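Local coordinates for aspartate--tRNA(Asp/Asn) ligase (Sulfolobus tokodaii, PDB 1WYD), which attaches aspartate to tRNA(Asp) and, being non-discriminating, to tRNA(Asn), probably through an aspartyl-adenylate formed from ATP, at residues Asp9-Pro12 with Glu13-Gly16; Val50-Ser54 with Ser55-Ile59. All coordinates share one frame; numbering follows the deposited sequence.

Interaction 1: Asp9-Pro12 with Glu13-Gly16; sequences DVTP and EYDG
Tyr14 turns back alongside Asp9, Val10 and Thr11, with a ring edge toward the Thr11 backbone, where the chain leads into the beta turn Pro12-Asp15, just ahead of strand 18-31 of the OB-fold domain. Val10 meets the root of the tyrosine: its CG1 sits 3.7 Å from Tyr14 CB and almost as near CD1, and the two side chains cross at a slant. A methyl from a small beta-branched residue fits this corner between backbone and ring. CG1 reaches it because it stands opposite the backbone N of Val10 (chi1 -170°).

Thr11 borders the ring with polar atoms. Its backbone N and O both lie at the edge, near the ring plane, while OG1 comes within 3.5 Å of Tyr14 CD1. That hydroxyl also has Glu13 CB beside it, for Thr11 and Glu13 run side by side and point the same way, the extended glutamate continuing outward at the surface. Farther along the ring, Asp9 O approaches Tyr14 CE1 at 3.4 Å, obliquely.

The turn brings the tyrosine back. Asp15 N donates to Pro12 O at 3.1 Å with an N-H...O angle of 155°, the donor lying above the carbonyl plane. Pro12 gives the turn this carbonyl; its nitrogen has no hydrogen to place, and its ring holds the chain just before the bend at a restricted phi.

Beyond these residues, His5 packs edge-to-face with the Tyr14 ring, and Val75 of strand 68-77 touches both Val10 and Tyr14. Gly16, whose positive phi suits a residue without a side chain, bonds through its backbone to Val75. The carboxylates secure the loop at both ends: Asp9 OD1 takes the amide of Phe6, and Asp15 OD2 a weaker bond from Ala77 N.

Interaction 2: Val50-Ser54 with Ser55-Ile59; sequences VDKNS and SAFGI
Val50 packs against Ala56 and Phe57 across two successive type I turns, Asp51-Ser54 and Ser54-Phe57, that lead strand 44-50 into the short helix 57-60. The packing is apolar at the base: Val50 CG1 lies 4.0 Å from Ala56 CB and 4.3 Å from Phe57 CB, and it also abuts the backbone at Phe57 N. Small Ala56 fits in this buried spot, where it also meets Ile92.

Ser54, ahead of the turn into the helix, makes a capping bond. With OG opposite its own backbone N (chi1 -173°), it accepts weakly from Ala56 N at 3.4 Å, and Phe57 N donates, also weakly, to Ser54 O.

The outer side is looser. Lys52 CA lies over one face of the Phe57 ring, and the lysine chain, bent at chi2, crosses the ring obliquely to bring CE and NZ to about 3.7 Å from Phe57 CZ. Were Phe57 replaced by an alanine, the Lys52 methylenes would probably lose the ring they lie against and the chain would be freer to turn.

The N-H...O bonds here are long and weak; Ser54 OG, accepting from Ala56 N, is also bonded to Ala89 O, a carbonyl that can only accept, so the hydroxyl must give its proton there, which ties the helix start to strand 85-89.

Both contacts are local turns on the OB-fold domain, the anticodon-binding type in this family, and each borders a strand of its sheet. Interaction 1 precedes strand 18-31 and packs on strand 68-77; interaction 2 follows strand 44-50 and packs toward strands 34-41 and 91-94. Strand 68-77 pairs with 91-94, so the same sheet connects them, although their centres are 22 Å apart and their nearest atoms about 13 Å, without touching. Their centres lie about 36 and 45 Å from the centre of the chain, away from the predicted aspartate, ATP and magnesium sites of the catalytic domain, so neither shapes that pocket directly.

Interaction 1: Asp9-Pro12 with Glu13-Gly16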
loop_
_atom_site.group_PDB
_atom_site.type_symbol
_atom_site.label_atom_id
_atom_site.label_comp_id
_atom_site.label_asym_id
_atom_site.label_seq_id
_atom_site.Cartn_x
_atom_site.Cartn_y
_atom_site.Cartn_z
ATOM N N ASP B 9 -23.385 -16.914 -7.412
ATOM C CA ASP B 9 -24.622 -16.183 -7.114
ATOM C C ASP B 9 -25.910 -17.017 -7.275
ATOM O O ASP B 9 -26.970 -16.649 -6.730
ATOM C CB ASP B 9 -24.758 -15.006 -8.086
ATOM C CG ASP B 9 -23.830 -13.863 -7.777
ATOM O OD1 ASP B 9 -23.826 -12.898 -8.568
ATOM O OD2 ASP B 9 -23.097 -13.816 -6.778
ATOM N N VAL B 10 -25.817 -18.096 -8.063
ATOM C CA VAL B 10 -26.952 -18.944 -8.443
ATOM C C VAL B 10 -27.185 -20.091 -7.437
ATOM O O VAL B 10 -26.252 -20.820 -7.092
ATOM C CB VAL B 10 -26.742 -19.518 -9.879
ATOM C CG1 VAL B 10 -27.996 -20.187 -10.389
ATOM C CG2 VAL B 10 -26.300 -18.419 -10.852
ATOM N N THR B 11 -28.425 -20.227 -6.955
ATOM C CA THR B 11 -28.824 -21.313 -6.037
ATOM C C THR B 11 -29.919 -22.170 -6.683
ATOM O O THR B 11 -30.558 -21.708 -7.644
ATOM C CB THR B 11 -29.373 -20.763 -4.709
ATOM O OG1 THR B 11 -30.355 -19.759 -4.987
ATOM C CG2 THR B 11 -28.305 -20.039 -3.912
ATOM N N PRO B 12 -30.149 -23.394 -6.162
ATOM C CA PRO B 12 -31.259 -24.250 -6.640
ATOM C C PRO B 12 -32.566 -23.479 -6.755
ATOM O O PRO B 12 -33.358 -23.765 -7.660
ATOM C CB PRO B 12 -31.367 -25.353 -5.583
ATOM C CG PRO B 12 -30.019 -25.404 -4.898
ATOM C CD PRO B 12 -29.355 -24.057 -5.107
ATOM N N GLU B 13 -32.748 -22.480 -5.884
ATOM C CA GLU B 13 -33.879 -21.555 -5.946
ATOM C C GLU B 13 -33.929 -20.703 -7.217
ATOM O O GLU B 13 -34.618 -19.684 -7.247
ATOM C CB GLU B 13 -33.885 -20.645 -4.706
ATOM C CG GLU B 13 -35.267 -20.477 -4.072
ATOM C CD GLU B 13 -35.255 -19.703 -2.755
ATOM O OE1 GLU B 13 -36.342 -19.245 -2.324
ATOM O OE2 GLU B 13 -34.168 -19.551 -2.143
ATOM N N TYR B 14 -33.202 -21.121 -8.258
ATOM C CA TYR B 14 -33.112 -20.375 -9.523
ATOM C C TYR B 14 -33.619 -21.206 -10.699
ATOM O O TYR B 14 -33.581 -20.756 -11.860
ATOM C CB TYR B 14 -31.672 -19.942 -9.801
ATOM C CG TYR B 14 -31.314 -18.557 -9.314
ATOM C CD1 TYR B 14 -30.545 -18.386 -8.162
ATOM C CD2 TYR B 14 -31.714 -17.412 -10.016
ATOM C CE1 TYR B 14 -30.190 -17.113 -7.703
ATOM C CE2 TYR B 14 -31.367 -16.124 -9.559
ATOM C CZ TYR B 14 -30.605 -15.988 -8.398
ATOM O OH TYR B 14 -30.254 -14.738 -7.924
ATOM N N ASP B 15 -34.090 -22.415 -10.379
ATOM C CA ASP B 15 -34.620 -23.369 -11.362
ATOM C C ASP B 15 -35.577 -22.685 -12.329
ATOM O O ASP B 15 -36.401 -21.854 -11.940
ATOM C CB ASP B 15 -35.319 -24.553 -10.645
ATOM C CG ASP B 15 -35.463 -25.819 -11.532
ATOM O OD1 ASP B 15 -35.969 -25.723 -12.676
ATOM O OD2 ASP B 15 -35.134 -26.965 -11.141
ATOM N N GLY B 16 -35.434 -23.035 -13.598
ATOM C CA GLY B 16 -36.217 -22.437 -14.658
ATOM C C GLY B 16 -35.870 -20.999 -14.988
ATOM O O GLY B 16 -36.481 -20.428 -15.884
#

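Interaction 2: Val50-Ser54 with Ser55-Ile59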
loop_
_atom_site.group_PDB
_atom_site.type_symbol
_atom_site.label_atom_id
_atom_site.label_comp_id
_atom_site.label_asym_id
_atom_site.label_seq_id
_atom_site.Cartn_x
_atom_site.Cartn_y
_atom_site.Cartn_z
ATOM N N VAL B 50 -24.655 -28.060 -23.012
ATOM C CA VAL B 50 -25.122 -27.707 -24.344
ATOM C C VAL B 50 -25.583 -29.014 -24.957
ATOM O O VAL B 50 -24.752 -29.849 -25.331
ATOM C CB VAL B 50 -23.995 -27.118 -25.250
ATOM C CG1 VAL B 50 -24.582 -26.221 -26.318
ATOM C CG2 VAL B 50 -22.953 -26.359 -24.441
ATOM N N ASP B 51 -26.897 -29.217 -25.038
ATOM C CA ASP B 51 -27.409 -30.419 -25.683
ATOM C C ASP B 51 -27.405 -30.256 -27.195
ATOM O O ASP B 51 -27.206 -29.150 -27.707
ATOM C CB ASP B 51 -28.767 -30.908 -25.123
ATOM C CG ASP B 51 -29.814 -29.818 -25.026
ATOM O OD1 ASP B 51 -29.963 -29.042 -26.003
ATOM O OD2 ASP B 51 -30.561 -29.684 -24.011
ATOM N N LYS B 52 -27.596 -31.376 -27.889
ATOM C CA LYS B 52 -27.490 -31.441 -29.342
ATOM C C LYS B 52 -28.318 -30.392 -30.089
ATOM O O LYS B 52 -27.832 -29.800 -31.046
ATOM C CB LYS B 52 -27.846 -32.857 -29.843
ATOM C CG LYS B 52 -26.707 -33.887 -29.700
ATOM C CD LYS B 52 -25.750 -33.885 -30.921
ATOM C CE LYS B 52 -24.424 -34.624 -30.639
ATOM N NZ LYS B 52 -23.510 -34.688 -31.838
ATOM N N ASN B 53 -29.555 -30.166 -29.668
ATOM C CA ASN B 53 -30.457 -29.356 -30.488
ATOM C C ASN B 53 -30.492 -27.857 -30.145
ATOM O O ASN B 53 -31.284 -27.104 -30.723
ATOM C CB ASN B 53 -31.872 -29.988 -30.640
ATOM C CG ASN B 53 -32.457 -30.512 -29.319
ATOM O OD1 ASN B 53 -31.741 -31.080 -28.485
ATOM N ND2 ASN B 53 -33.774 -30.327 -29.131
ATOM N N SER B 54 -29.601 -27.424 -29.246
ATOM C CA SER B 54 -29.422 -25.997 -28.936
ATOM C C SER B 54 -28.710 -25.246 -30.088
ATOM O O SER B 54 -27.914 -25.844 -30.818
ATOM C CB SER B 54 -28.636 -25.842 -27.629
ATOM O OG SER B 54 -28.575 -24.486 -27.218
ATOM N N SER B 55 -29.001 -23.951 -30.258
ATOM C CA SER B 55 -28.285 -23.146 -31.265
ATOM C C SER B 55 -26.834 -22.838 -30.843
ATOM O O SER B 55 -26.013 -22.469 -31.678
ATOM C CB SER B 55 -29.037 -21.855 -31.669
ATOM O OG SER B 55 -30.174 -21.577 -30.852
ATOM N N ALA B 56 -26.522 -23.025 -29.558
ATOM C CA ALA B 56 -25.161 -22.836 -29.035
ATOM C C ALA B 56 -24.213 -24.022 -29.293
ATOM O O ALA B 56 -23.004 -23.933 -29.045
ATOM C CB ALA B 56 -25.210 -22.512 -27.531
ATOM N N PHE B 57 -24.760 -25.129 -29.797
ATOM C CA PHE B 57 -23.969 -26.337 -29.992
ATOM C C PHE B 57 -22.837 -26.104 -30.982
ATOM O O PHE B 57 -21.714 -26.549 -30.756
ATOM C CB PHE B 57 -24.853 -27.524 -30.412
ATOM C CG PHE B 57 -24.123 -28.845 -30.468
ATOM C CD1 PHE B 57 -23.489 -29.366 -29.332
ATOM C CD2 PHE B 57 -24.069 -29.562 -31.651
ATOM C CE1 PHE B 57 -22.810 -30.585 -29.375
ATOM C CE2 PHE B 57 -23.400 -30.781 -31.711
ATOM C CZ PHE B 57 -22.771 -31.298 -30.568
ATOM N N GLY B 58 -23.136 -25.385 -32.059
ATOM C CA GLY B 58 -22.192 -25.147 -33.138
ATOM C C GLY B 58 -20.942 -24.426 -32.672
ATOM O O GLY B 58 -19.827 -24.883 -32.935
ATOM N N ILE B 59 -21.121 -23.311 -31.968
ATOM C CA ILE B 59 -19.976 -22.556 -31.495
ATOM C C ILE B 59 -19.243 -23.316 -30.380
ATOM O O ILE B 59 -18.026 -23.360 -30.374
ATOM C CB ILE B 59 -20.343 -21.057 -31.155
ATOM C CG1 ILE B 59 -19.078 -20.176 -31.120
ATOM C CG2 ILE B 59 -21.224 -20.937 -29.880
ATOM C CD1 ILE B 59 -19.364 -18.688 -31.105
#